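Local coordinates for pseudouridine synthase (Pyrococcus abyssi, PDB 2AUS), which probably isomerises specific uridines of RNA to pseudouridine, as an archaeal Cbf5 protein of the TruB family that carries a PUA domain, at residues 14-19 with 276-281; 248-253 with 286-291; 299-304 with 319-324. All blocks are in the same frame, centred on the assembly; numbering follows the deposited sequence.

Contact 1 of 3, residues 14-19 with 276-281; sequences IKREVI and KLNAGI
Strand 18-20, from the N-terminal part of the chain, pairs antiparallel with strand 274-278 and so adds an outermost strand to the sheet of the PUA domain. Ile19 and Leu277 form a hydrogen-bonded pair: Ile19 N gives an almost straight bond to Leu277 O (2.7 Å, 177° at the hydrogen), and Leu277 N answers to Ile19 O. Val18 and Asn278 make the adjoining non-hydrogen-bonded pair. Just before it, Glu17 O accepts from two donors, Ala279 N at 2.9 Å and the side-chain Asn278 ND2 at 3.3 Å, which arrive from opposite faces of the carbonyl plane. With CG anti to its carbonyl carbon (chi1 -78°), Asn278 turns its amide to Glu17 O, which lies near the amide plane, while its OD1 accepts from the backbone N-H of Lys252. Asparagine suits the place because one flat group both donates and accepts; a leucine here would probably leave Lys252 N without its acceptor and strip Glu17 O of its second donor. Val18 CG2 lies 3.5 Å from Asn278 ND2, and the side chains of Arg16 and Asn278 cross at about a right angle, with Arg16 CB 3.7 Å from Asn278 ND2. On the face of Ile19 and Leu277, Ile19 CD1 meets Ala279 CB at 4.0 Å. Ile19 also packs on Thr306 and Ile310 of helix 306-311, Leu277 rests on Met309, and strand 252-255 flanks strand 274-278 on its other edge.

Contact 2 of 3, residues 248-253 with 286-291; sequences EHLPKI and LVAIMT
Lys252 and Met290 lay their aliphatic parts across each other at a slant, above a parallel strand pairing inside the mixed sheet of the PUA domain. The lysine chain runs extended beyond CG, and its CD comes 3.9 Å from Met290 CG; the long methylene chain can thus pack against the methionine. Met290 bends at chi2 and chi3 (-65° and -74°), which folds the thioether back from a straight course. On the same face Ala288, paired with Lys252, offers just a methyl, with Lys252 CG 4.2 Å from Ala288 CB. Just before strand 252-255, Leu250 slants over Leu286, CD1 to CG at 4.1 Å; Leu250 is buried, and the partly exposed Leu286 covers it with an equally apolar branch. The opposite face carries Ile253 and Ile289, the second bridged pair. Here Ile253 reaches obliquely to Val287, CD1 to CG2 at 4.1 Å, and both residues also touch Val318 of strand 316-323, a beta-branched cluster. Pro251, which lacks an N-H to give, serves the sheet through its carbonyl, which accepts from Ala288 N. Ile253 N then bonds to Ala288 O at 2.9 Å, and Met290 N meets Ile253 O at 2.7 Å, 173° at the hydrogen.

Contact 3 of 3, residues 299-304 with 319-324; sequences LGKAMM and DVEKVF
A classic beta bulge interrupts the antiparallel pairing of strands 296-302 and 316-323, where Glu321 and Lys322 both stand against Leu299. Leu299 O takes both backbone donors: Glu321 N at 3.0 Å, in the carbonyl plane, and Lys322 N, longer at 3.3 Å. Leu299 N returns a bond to Lys322 O (2.9 Å), closing the pair. Beyond the bulge the pairing is regular, with Lys301 and Asp319 joined by backbone bonds in both directions. These two strands belong to the sheet of the PUA domain, and between them Gly300 faces Val320, their CA atoms 4.2 Å apart. Glycine fits so close an approach: a CB on its CA would fall about 3.0 Å from Asp319 O. Leu299 CG lies at the edge of the Phe324 ring, near its plane, 3.7 Å from Phe324 CE2. With CG anti to its carbonyl carbon (chi1 -66°), Phe324 turns its ring to that leucine and also touches Leu296 of strand 296-302. Farther along the face of Leu299, Lys301 bends at chi3 and chi4, and its NZ stops 4.1 Å from Glu321 OE2, beyond a salt bridge, though the opposite charges probably attract weakly, while Glu321 OE1 makes a weak hydrogen bond to Gln101.

How the contacts relate
All three contacts belong to one mixed sheet. Contact 2 is the buried one, a parallel pairing packed with aliphatic chains on both faces; contacts 1 and 3 are antiparallel, partly buried, and carry more polar side chains. Contact 1 adds a strand from far away in sequence, whereas contact 3 joins strands only a short helical connection apart. Strand 252-255 links contacts 1 and 2 as the neighbour of strand 274-278, and Arg16 NH2 also reaches His249 O, a probable hydrogen bond. Contacts 2 and 3 meet where strands 286-291 and 296-302 lie side by side: Val287 N probably bonds to Gly300 O, while Leu250 packs on Leu299.

Contact 1 of 3, residues 14-19 with 276-281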
loop_
_atom_site.group_PDB
_atom_site.type_symbol
_atom_site.label_atom_id
_atom_site.label_comp_id
_atom_site.label_asym_id
_atom_site.label_seq_id
_atom_site.Cartn_x
_atom_site.Cartn_y
_atom_site.Cartn_z
ATOM N N ILE A 14 -38.752 -0.937 8.888
ATOM C CA ILE A 14 -40.119 -1.020 8.392
ATOM C C ILE A 14 -40.762 0.368 8.378
ATOM O O ILE A 14 -40.752 1.073 9.389
ATOM C CB ILE A 14 -40.962 -1.955 9.280
ATOM C CG1 ILE A 14 -40.287 -3.327 9.363
ATOM C CG2 ILE A 14 -42.375 -2.075 8.720
ATOM C CD1 ILE A 14 -40.967 -4.299 10.308
ATOM N N LYS A 15 -41.310 0.752 7.228
ATOM C CA LYS A 15 -41.961 2.052 7.068
ATOM C C LYS A 15 -42.870 2.394 8.242
ATOM O O LYS A 15 -43.811 1.658 8.547
ATOM C CB LYS A 15 -42.796 2.082 5.782
ATOM C CG LYS A 15 -41.992 2.040 4.499
ATOM C CD LYS A 15 -42.909 2.111 3.290
ATOM C CE LYS A 15 -42.121 2.217 1.995
ATOM N NZ LYS A 15 -43.022 2.309 0.807
ATOM N N ARG A 16 -42.588 3.515 8.896
ATOM C CA ARG A 16 -43.405 3.949 10.019
ATOM C C ARG A 16 -44.627 4.677 9.477
ATOM O O ARG A 16 -44.600 5.252 8.384
ATOM C CB ARG A 16 -42.626 4.898 10.932
ATOM C CG ARG A 16 -41.298 4.357 11.438
ATOM C CD ARG A 16 -40.712 5.284 12.496
ATOM N NE ARG A 16 -39.393 4.853 12.947
ATOM C CZ ARG A 16 -38.314 4.825 12.172
ATOM N NH1 ARG A 16 -38.395 5.207 10.903
ATOM N NH2 ARG A 16 -37.152 4.416 12.666
ATOM N N GLU A 17 -45.698 4.648 10.254
ATOM C CA GLU A 17 -46.937 5.309 9.885
ATOM C C GLU A 17 -46.745 6.827 10.025
ATOM O O GLU A 17 -45.991 7.281 10.883
ATOM C CB GLU A 17 -48.041 4.813 10.815
ATOM C CG GLU A 17 -49.440 5.219 10.449
ATOM C CD GLU A 17 -50.456 4.254 11.024
ATOM O OE1 GLU A 17 -50.488 3.087 10.565
ATOM O OE2 GLU A 17 -51.211 4.651 11.933
ATOM N N VAL A 18 -47.407 7.600 9.168
ATOM C CA VAL A 18 -47.318 9.055 9.211
ATOM C C VAL A 18 -48.658 9.638 9.656
ATOM O O VAL A 18 -49.706 9.285 9.123
ATOM C CB VAL A 18 -46.965 9.648 7.823
ATOM C CG1 VAL A 18 -46.983 11.169 7.890
ATOM C CG2 VAL A 18 -45.600 9.160 7.369
ATOM N N ILE A 19 -48.618 10.529 10.637
ATOM C CA ILE A 19 -49.831 11.150 11.136
ATOM C C ILE A 19 -49.821 12.638 10.799
ATOM O O ILE A 19 -48.924 13.373 11.214
ATOM C CB ILE A 19 -49.955 10.965 12.659
ATOM C CG1 ILE A 19 -49.909 9.470 12.995
ATOM C CG2 ILE A 19 -51.252 11.591 13.160
ATOM C CD1 ILE A 19 -49.994 9.163 14.465
ATOM N N LYS A 276 -46.786 17.111 9.952
ATOM C CA LYS A 276 -47.061 15.689 10.076
ATOM C C LYS A 276 -45.814 15.029 10.660
ATOM O O LYS A 276 -44.719 15.603 10.611
ATOM C CB LYS A 276 -47.385 15.101 8.701
ATOM C CG LYS A 276 -46.310 15.362 7.672
ATOM C CD LYS A 276 -46.809 15.116 6.256
ATOM C CE LYS A 276 -45.701 15.366 5.253
ATOM N NZ LYS A 276 -46.175 15.168 3.863
ATOM N N LEU A 277 -45.980 13.831 11.213
ATOM C CA LEU A 277 -44.869 13.108 11.814
ATOM C C LEU A 277 -45.106 11.606 11.900
ATOM O O LEU A 277 -46.228 11.128 11.752
ATOM C CB LEU A 277 -44.554 13.646 13.220
ATOM C CG LEU A 277 -45.606 14.144 14.227
ATOM C CD1 LEU A 277 -46.937 13.446 14.075
ATOM C CD2 LEU A 277 -45.043 13.954 15.637
ATOM N N ASN A 278 -44.029 10.863 12.125
ATOM C CA ASN A 278 -44.118 9.418 12.248
ATOM C C ASN A 278 -44.722 9.059 13.594
ATOM O O ASN A 278 -44.584 9.799 14.576
ATOM C CB ASN A 278 -42.732 8.788 12.143
ATOM C CG ASN A 278 -42.239 8.705 10.724
ATOM O OD1 ASN A 278 -41.053 8.879 10.464
ATOM N ND2 ASN A 278 -43.148 8.426 9.790
ATOM N N ALA A 279 -45.407 7.926 13.632
ATOM C CA ALA A 279 -45.997 7.452 14.870
ATOM C C ALA A 279 -44.863 6.817 15.661
ATOM O O ALA A 279 -43.758 6.635 15.145
ATOM C CB ALA A 279 -47.066 6.408 14.572
ATOM N N GLY A 280 -45.139 6.485 16.916
ATOM C CA GLY A 280 -44.144 5.826 17.744
ATOM C C GLY A 280 -42.939 6.616 18.203
ATOM O O GLY A 280 -41.972 6.021 18.675
ATOM N N ILE A 281 -42.962 7.936 18.061
ATOM C CA ILE A 281 -41.827 8.724 18.524
ATOM C C ILE A 281 -42.025 8.925 20.017
ATOM O O ILE A 281 -43.139 9.177 20.470
ATOM C CB ILE A 281 -41.762 10.120 17.871
ATOM C CG1 ILE A 281 -41.404 10.000 16.391
ATOM C CG2 ILE A 281 -40.737 10.986 18.597
ATOM C CD1 ILE A 281 -41.414 11.342 15.677
HETATM O O HOH W 1 -40.722 5.307 15.810
#

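Contact 2 of 3, residues 248-253 with 286-291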
loop_
_atom_site.group_PDB
_atom_site.type_symbol
_atom_site.label_atom_id
_atom_site.label_comp_id
_atom_site.label_asym_id
_atom_site.label_seq_id
_atom_site.Cartn_x
_atom_site.Cartn_y
_atom_site.Cartn_z
ATOM N N GLU A 248 -32.966 7.981 6.519
ATOM C CA GLU A 248 -34.087 7.171 6.061
ATOM C C GLU A 248 -34.649 6.217 7.115
ATOM O O GLU A 248 -35.835 5.917 7.107
ATOM C CB GLU A 248 -33.684 6.381 4.818
ATOM C CG GLU A 248 -34.092 7.070 3.528
ATOM C CD GLU A 248 -33.462 6.452 2.300
ATOM O OE1 GLU A 248 -33.367 5.206 2.242
ATOM O OE2 GLU A 248 -33.072 7.223 1.392
ATOM N N HIS A 249 -33.805 5.736 8.020
ATOM C CA HIS A 249 -34.282 4.823 9.050
ATOM C C HIS A 249 -34.674 5.539 10.339
ATOM O O HIS A 249 -35.007 4.894 11.328
ATOM C CB HIS A 249 -33.220 3.754 9.344
ATOM C CG HIS A 249 -33.064 2.742 8.249
ATOM N ND1 HIS A 249 -32.091 1.766 8.268
ATOM C CD2 HIS A 249 -33.777 2.539 7.115
ATOM C CE1 HIS A 249 -32.212 1.005 7.196
ATOM N NE2 HIS A 249 -33.228 1.452 6.480
ATOM N N LEU A 250 -34.643 6.868 10.337
ATOM C CA LEU A 250 -35.005 7.614 11.537
ATOM C C LEU A 250 -36.438 8.113 11.527
ATOM O O LEU A 250 -37.021 8.340 10.471
ATOM C CB LEU A 250 -34.107 8.838 11.722
ATOM C CG LEU A 250 -32.607 8.692 11.946
ATOM C CD1 LEU A 250 -32.038 10.071 12.235
ATOM C CD2 LEU A 250 -32.334 7.741 13.093
ATOM N N PRO A 251 -37.030 8.279 12.719
ATOM C CA PRO A 251 -38.403 8.775 12.847
ATOM C C PRO A 251 -38.322 10.230 12.362
ATOM O O PRO A 251 -37.357 10.938 12.675
ATOM C CB PRO A 251 -38.655 8.713 14.354
ATOM C CG PRO A 251 -37.704 7.659 14.833
ATOM C CD PRO A 251 -36.468 7.948 14.041
ATOM N N LYS A 252 -39.310 10.689 11.612
ATOM C CA LYS A 252 -39.254 12.051 11.110
ATOM C C LYS A 252 -40.396 12.949 11.534
ATOM O O LYS A 252 -41.474 12.477 11.884
ATOM C CB LYS A 252 -39.190 12.025 9.582
ATOM C CG LYS A 252 -37.983 11.302 9.048
ATOM C CD LYS A 252 -38.073 11.097 7.553
ATOM C CE LYS A 252 -36.885 10.292 7.055
ATOM N NZ LYS A 252 -36.960 10.062 5.588
ATOM N N ILE A 253 -40.135 14.254 11.496
ATOM C CA ILE A 253 -41.132 15.272 11.812
ATOM C C ILE A 253 -41.037 16.285 10.675
ATOM O O ILE A 253 -39.982 16.873 10.445
ATOM C CB ILE A 253 -40.832 15.982 13.152
ATOM C CG1 ILE A 253 -40.865 14.961 14.292
ATOM C CG2 ILE A 253 -41.876 17.099 13.406
ATOM C CD1 ILE A 253 -40.459 15.528 15.643
ATOM N N LEU A 286 -33.931 10.047 18.837
ATOM C CA LEU A 286 -33.225 10.859 17.857
ATOM C C LEU A 286 -34.199 10.968 16.686
ATOM O O LEU A 286 -34.675 9.955 16.170
ATOM C CB LEU A 286 -31.955 10.147 17.408
ATOM C CG LEU A 286 -31.167 10.726 16.231
ATOM C CD1 LEU A 286 -30.709 12.145 16.536
ATOM C CD2 LEU A 286 -29.971 9.817 15.951
ATOM N N VAL A 287 -34.523 12.192 16.288
ATOM C CA VAL A 287 -35.451 12.376 15.186
ATOM C C VAL A 287 -34.869 13.291 14.132
ATOM O O VAL A 287 -33.958 14.068 14.402
ATOM C CB VAL A 287 -36.799 12.976 15.654
ATOM C CG1 VAL A 287 -37.447 12.055 16.679
ATOM C CG2 VAL A 287 -36.586 14.379 16.240
ATOM N N ALA A 288 -35.397 13.183 12.920
ATOM C CA ALA A 288 -34.947 14.028 11.830
ATOM C C ALA A 288 -36.086 14.992 11.511
ATOM O O ALA A 288 -37.210 14.563 11.290
ATOM C CB ALA A 288 -34.606 13.178 10.609
ATOM N N ILE A 289 -35.788 16.288 11.512
ATOM C CA ILE A 289 -36.770 17.319 11.205
ATOM C C ILE A 289 -36.684 17.553 9.702
ATOM O O ILE A 289 -35.608 17.838 9.177
ATOM C CB ILE A 289 -36.440 18.630 11.916
ATOM C CG1 ILE A 289 -36.453 18.414 13.438
ATOM C CG2 ILE A 289 -37.414 19.713 11.464
ATOM C CD1 ILE A 289 -36.163 19.663 14.222
ATOM N N MET A 290 -37.820 17.450 9.020
ATOM C CA MET A 290 -37.839 17.581 7.571
ATOM C C MET A 290 -38.719 18.704 7.065
ATOM O O MET A 290 -39.699 19.078 7.713
ATOM C CB MET A 290 -38.354 16.275 6.945
ATOM C CG MET A 290 -37.736 14.978 7.491
ATOM S SD MET A 290 -35.983 14.732 7.188
ATOM C CE MET A 290 -35.959 14.321 5.456
ATOM N N THR A 291 -38.383 19.222 5.887
ATOM C CA THR A 291 -39.212 20.251 5.279
ATOM C C THR A 291 -40.286 19.457 4.542
ATOM O O THR A 291 -40.177 18.231 4.396
ATOM C CB THR A 291 -38.494 21.056 4.187
ATOM O OG1 THR A 291 -38.201 20.181 3.088
ATOM C CG2 THR A 291 -37.209 21.709 4.709
#

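Contact 3 of 3, residues 299-304 with 319-324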
loop_
_atom_site.group_PDB
_atom_site.type_symbol
_atom_site.label_atom_id
_atom_site.label_comp_id
_atom_site.label_asym_id
_atom_site.label_seq_id
_atom_site.Cartn_x
_atom_site.Cartn_y
_atom_site.Cartn_z
ATOM N N LEU A 299 -31.202 17.423 13.011
ATOM C CA LEU A 299 -31.315 16.212 13.799
ATOM C C LEU A 299 -31.564 16.708 15.210
ATOM O O LEU A 299 -31.043 17.756 15.605
ATOM C CB LEU A 299 -30.018 15.395 13.749
ATOM C CG LEU A 299 -29.759 14.619 12.458
ATOM C CD1 LEU A 299 -28.440 13.847 12.557
ATOM C CD2 LEU A 299 -30.917 13.653 12.211
ATOM N N GLY A 300 -32.367 15.979 15.971
ATOM C CA GLY A 300 -32.631 16.418 17.322
ATOM C C GLY A 300 -33.176 15.335 18.222
ATOM O O GLY A 300 -33.413 14.206 17.789
ATOM N N LYS A 301 -33.376 15.694 19.485
ATOM C CA LYS A 301 -33.900 14.772 20.476
ATOM C C LYS A 301 -35.346 15.159 20.722
ATOM O O LYS A 301 -35.639 16.304 21.045
ATOM C CB LYS A 301 -33.097 14.881 21.775
ATOM C CG LYS A 301 -33.443 13.825 22.814
ATOM C CD LYS A 301 -32.760 14.107 24.159
ATOM C CE LYS A 301 -31.231 14.088 24.060
ATOM N NZ LYS A 301 -30.681 12.724 23.761
ATOM N N ALA A 302 -36.253 14.209 20.544
ATOM C CA ALA A 302 -37.666 14.479 20.763
ATOM C C ALA A 302 -37.874 14.820 22.235
ATOM O O ALA A 302 -37.310 14.164 23.111
ATOM C CB ALA A 302 -38.497 13.261 20.384
ATOM N N MET A 303 -38.678 15.846 22.499
ATOM C CA MET A 303 -38.961 16.271 23.866
ATOM C C MET A 303 -40.305 15.731 24.328
ATOM O O MET A 303 -40.635 15.779 25.510
ATOM C CB MET A 303 -38.943 17.797 23.964
ATOM C CG MET A 303 -37.548 18.380 23.803
ATOM S SD MET A 303 -36.373 17.684 24.999
ATOM C CE MET A 303 -35.481 16.527 23.996
ATOM N N MET A 304 -41.082 15.232 23.375
ATOM C CA MET A 304 -42.374 14.646 23.677
ATOM C C MET A 304 -42.644 13.499 22.716
ATOM O O MET A 304 -41.857 13.243 21.807
ATOM C CB MET A 304 -43.491 15.699 23.627
ATOM C CG MET A 304 -43.408 16.725 22.519
ATOM S SD MET A 304 -44.748 17.955 22.659
ATOM C CE MET A 304 -44.022 19.128 23.793
ATOM N N ASP A 319 -35.494 19.206 20.753
ATOM C CA ASP A 319 -34.307 19.951 21.141
ATOM C C ASP A 319 -33.295 19.710 20.033
ATOM O O ASP A 319 -32.667 18.654 19.969
ATOM C CB ASP A 319 -33.751 19.461 22.477
ATOM C CG ASP A 319 -34.123 20.375 23.625
ATOM O OD1 ASP A 319 -33.943 21.604 23.479
ATOM O OD2 ASP A 319 -34.584 19.875 24.673
ATOM N N VAL A 320 -33.153 20.691 19.151
ATOM C CA VAL A 320 -32.244 20.581 18.017
ATOM C C VAL A 320 -30.784 20.478 18.433
ATOM O O VAL A 320 -30.272 21.326 19.162
ATOM C CB VAL A 320 -32.438 21.776 17.060
ATOM C CG1 VAL A 320 -31.462 21.682 15.900
ATOM C CG2 VAL A 320 -33.877 21.799 16.550
ATOM N N GLU A 321 -30.113 19.434 17.955
ATOM C CA GLU A 321 -28.714 19.211 18.286
ATOM C C GLU A 321 -27.792 19.613 17.145
ATOM O O GLU A 321 -26.649 20.003 17.374
ATOM C CB GLU A 321 -28.487 17.741 18.639
ATOM C CG GLU A 321 -29.433 17.235 19.711
ATOM C CD GLU A 321 -29.109 15.825 20.163
ATOM O OE1 GLU A 321 -28.969 14.935 19.295
ATOM O OE2 GLU A 321 -29.006 15.608 21.393
ATOM N N LYS A 322 -28.287 19.512 15.915
ATOM C CA LYS A 322 -27.490 19.881 14.754
ATOM C C LYS A 322 -28.379 20.333 13.597
ATOM O O LYS A 322 -29.326 19.638 13.227
ATOM C CB LYS A 322 -26.613 18.703 14.313
ATOM C CG LYS A 322 -25.885 18.929 12.989
ATOM C CD LYS A 322 -24.910 20.102 13.050
ATOM C CE LYS A 322 -24.320 20.386 11.676
ATOM N NZ LYS A 322 -23.395 21.548 11.699
ATOM N N VAL A 323 -28.067 21.506 13.045
ATOM C CA VAL A 323 -28.812 22.078 11.932
ATOM C C VAL A 323 -28.031 21.873 10.641
ATOM O O VAL A 323 -26.829 22.112 10.600
ATOM C CB VAL A 323 -29.043 23.600 12.129
ATOM C CG1 VAL A 323 -29.713 24.186 10.901
ATOM C CG2 VAL A 323 -29.909 23.844 13.355
ATOM N N PHE A 324 -28.715 21.418 9.593
ATOM C CA PHE A 324 -28.085 21.204 8.293
ATOM C C PHE A 324 -28.540 22.232 7.265
ATOM O O PHE A 324 -27.767 22.669 6.421
ATOM C CB PHE A 324 -28.397 19.792 7.797
ATOM C CG PHE A 324 -27.791 18.729 8.639
ATOM C CD1 PHE A 324 -26.446 18.404 8.500
ATOM C CD2 PHE A 324 -28.531 18.111 9.630
ATOM C CE1 PHE A 324 -25.845 17.466 9.336
ATOM C CE2 PHE A 324 -27.941 17.175 10.473
ATOM C CZ PHE A 324 -26.593 16.856 10.327
#